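Local coordinates for heme-binding protein A / AI-2 binding protein A (Helicobacter pylori SS1, PDB 6OFQ) that binds peptides in the periplasm and probably delivers them to an ABC transporter, as a type II substrate-binding protein, at residues 341-346 with 428-433. Residues are numbered along the deposited sequence; the frame is centred on the assembly and turned at random.
Sequences PTIWGY and WMADIA
Ala430 and Ala433 pack on Ile343, and Ala433 also meets Trp344, where strand 423-429 runs out into the loop before helix 436-443, in the type II periplasmic binding protein fold. The opposing residues open a type II beta turn, Ile343 to Tyr346, whose third residue, Gly345, has the positive phi (91°) expected there. Along 428-433, the first touch comes just past the strand end: the methyl CB of Ala430 points at the turn and meets CD1, the far tip of Ile343, at 4.3 Å. The extended Ile343 chain (chi2 176°) carries CD1 out to that methyl, and Phe438 of helix 436-443 packs against both residues, making a small apolar cluster. At Ala433 the backbone takes over. Its CA lies 5.8 Å from CA of Ile343, the nearest such pair. The other branch of Ile343 does the touching here: CG2, anti to the backbone N, sits 4.0 Å from the carbonyl C of Ala433. Beyond it, Trp344 also touches Gln477 and Arg480 of helix 477-494 and brings NE1 near the same carbonyl, whose O lies oblique to the ring. The resulting hydrogen bond, Trp344 NE1 to Ala433 O at 3.3 Å, is weak, bent to 128° at the hydrogen.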
loop_
_atom_site.group_PDB
_atom_site.type_symbol
_atom_site.label_atom_id
_atom_site.label_comp_id
_atom_site.label_asym_id
_atom_site.label_seq_id
_atom_site.Cartn_x
_atom_site.Cartn_y
_atom_site.Cartn_z
ATOM N N PRO A 341 10.720 11.435 4.294
ATOM C CA PRO A 341 10.795 12.888 4.370
ATOM C C PRO A 341 10.140 13.613 3.202
ATOM O O PRO A 341 10.057 14.842 3.255
ATOM C CB PRO A 341 12.289 13.179 4.492
ATOM C CG PRO A 341 12.940 11.998 3.992
ATOM C CD PRO A 341 12.067 10.828 4.242
ATOM N N THR A 342 9.653 12.858 2.227
ATOM C CA THR A 342 8.786 13.410 1.174
ATOM C C THR A 342 7.395 13.763 1.704
ATOM O O THR A 342 6.692 14.388 0.932
ATOM C CB THR A 342 8.688 12.401 0.045
ATOM O OG1 THR A 342 8.544 11.083 0.644
ATOM C CG2 THR A 342 9.964 12.416 -0.750
ATOM N N ILE A 343 7.036 13.412 2.922
ATOM C CA ILE A 343 5.771 13.788 3.503
ATOM C C ILE A 343 6.056 14.854 4.564
ATOM O O ILE A 343 6.976 14.750 5.365
ATOM C CB ILE A 343 5.096 12.538 4.068
ATOM C CG1 ILE A 343 4.891 11.490 2.988
ATOM C CG2 ILE A 343 3.771 12.900 4.744
ATOM C CD1 ILE A 343 4.319 10.198 3.520
ATOM N N TRP A 344 5.112 15.795 4.604
ATOM C CA TRP A 344 5.154 16.778 5.646
ATOM C C TRP A 344 5.070 16.212 7.055
ATOM O O TRP A 344 4.525 15.114 7.260
ATOM C CB TRP A 344 4.040 17.808 5.478
ATOM C CG TRP A 344 2.610 17.307 5.644
ATOM C CD1 TRP A 344 1.842 16.746 4.672
ATOM C CD2 TRP A 344 1.862 17.220 6.858
ATOM N NE1 TRP A 344 0.603 16.394 5.177
ATOM C CE2 TRP A 344 0.596 16.685 6.515
ATOM C CE3 TRP A 344 2.111 17.559 8.199
ATOM C CZ2 TRP A 344 -0.428 16.497 7.415
ATOM C CZ3 TRP A 344 1.030 17.363 9.099
ATOM C CH2 TRP A 344 -0.161 16.801 8.717
ATOM N N GLY A 345 5.622 16.918 8.044
ATOM C CA GLY A 345 5.516 16.482 9.426
ATOM C C GLY A 345 6.638 15.586 9.907
ATOM O O GLY A 345 6.735 15.263 11.095
ATOM N N TYR A 346 7.564 15.230 9.017
ATOM C CA TYR A 346 8.716 14.414 9.322
ATOM C C TYR A 346 9.596 15.113 10.346
ATOM O O TYR A 346 9.806 16.338 10.241
ATOM C CB TYR A 346 9.550 14.198 8.070
ATOM C CG TYR A 346 10.749 13.291 8.148
ATOM C CD1 TYR A 346 12.022 13.758 8.488
ATOM C CD2 TYR A 346 10.634 11.962 7.822
ATOM C CE1 TYR A 346 13.129 12.959 8.518
ATOM C CE2 TYR A 346 11.729 11.098 7.923
ATOM C CZ TYR A 346 12.959 11.606 8.204
ATOM O OH TYR A 346 14.029 10.751 8.263
ATOM N N TRP A 428 5.947 -0.319 3.326
ATOM C CA TRP A 428 4.737 0.445 3.039
ATOM C C TRP A 428 4.995 1.520 2.003
ATOM O O TRP A 428 6.036 2.230 2.033
ATOM C CB TRP A 428 4.239 1.165 4.280
ATOM C CG TRP A 428 2.860 1.739 4.232
ATOM C CD1 TRP A 428 2.514 3.071 4.215
ATOM C CD2 TRP A 428 1.652 1.011 4.358
ATOM N NE1 TRP A 428 1.160 3.204 4.327
ATOM C CE2 TRP A 428 0.605 1.945 4.409
ATOM C CE3 TRP A 428 1.347 -0.361 4.403
ATOM C CZ2 TRP A 428 -0.716 1.561 4.482
ATOM C CZ3 TRP A 428 0.039 -0.720 4.514
ATOM C CH2 TRP A 428 -0.973 0.231 4.589
ATOM N N MET A 429 4.099 1.629 1.063
ATOM C CA MET A 429 4.020 2.751 0.121
ATOM C C MET A 429 2.840 3.593 0.571
ATOM O O MET A 429 1.719 3.098 0.771
ATOM C CB MET A 429 3.697 2.167 -1.251
ATOM C CG MET A 429 3.279 3.176 -2.298
ATOM S SD MET A 429 4.570 4.406 -2.628
ATOM C CE MET A 429 3.657 5.618 -3.609
ATOM N N ALA A 430 3.082 4.895 0.743
ATOM C CA ALA A 430 1.994 5.822 1.048
ATOM C C ALA A 430 0.812 5.623 0.141
ATOM O O ALA A 430 0.949 5.632 -1.080
ATOM C CB ALA A 430 2.455 7.262 0.967
ATOM N N ASP A 431 -0.375 5.588 0.753
ATOM C CA ASP A 431 -1.618 5.704 0.015
ATOM C C ASP A 431 -2.028 7.144 -0.232
ATOM O O ASP A 431 -2.736 7.429 -1.189
ATOM C CB ASP A 431 -2.777 4.960 0.716
ATOM C CG ASP A 431 -2.390 3.516 1.018
ATOM O OD1 ASP A 431 -2.055 2.773 0.035
ATOM O OD2 ASP A 431 -2.394 3.155 2.225
ATOM N N ILE A 432 -1.705 8.024 0.717
ATOM C CA ILE A 432 -2.021 9.460 0.771
ATOM C C ILE A 432 -0.773 10.119 1.351
ATOM O O ILE A 432 -0.048 9.488 2.105
ATOM C CB ILE A 432 -3.301 9.703 1.586
ATOM C CG1 ILE A 432 -3.098 9.452 3.069
ATOM C CG2 ILE A 432 -4.462 8.955 0.946
ATOM C CD1 ILE A 432 -4.280 9.861 3.927
ATOM N N ALA A 433 -0.613 11.405 1.042
ATOM C CA ALA A 433 0.535 12.127 1.605
ATOM C C ALA A 433 0.160 12.751 2.949
ATOM O O ALA A 433 -0.080 13.954 3.067
ATOM C CB ALA A 433 1.060 13.179 0.597
#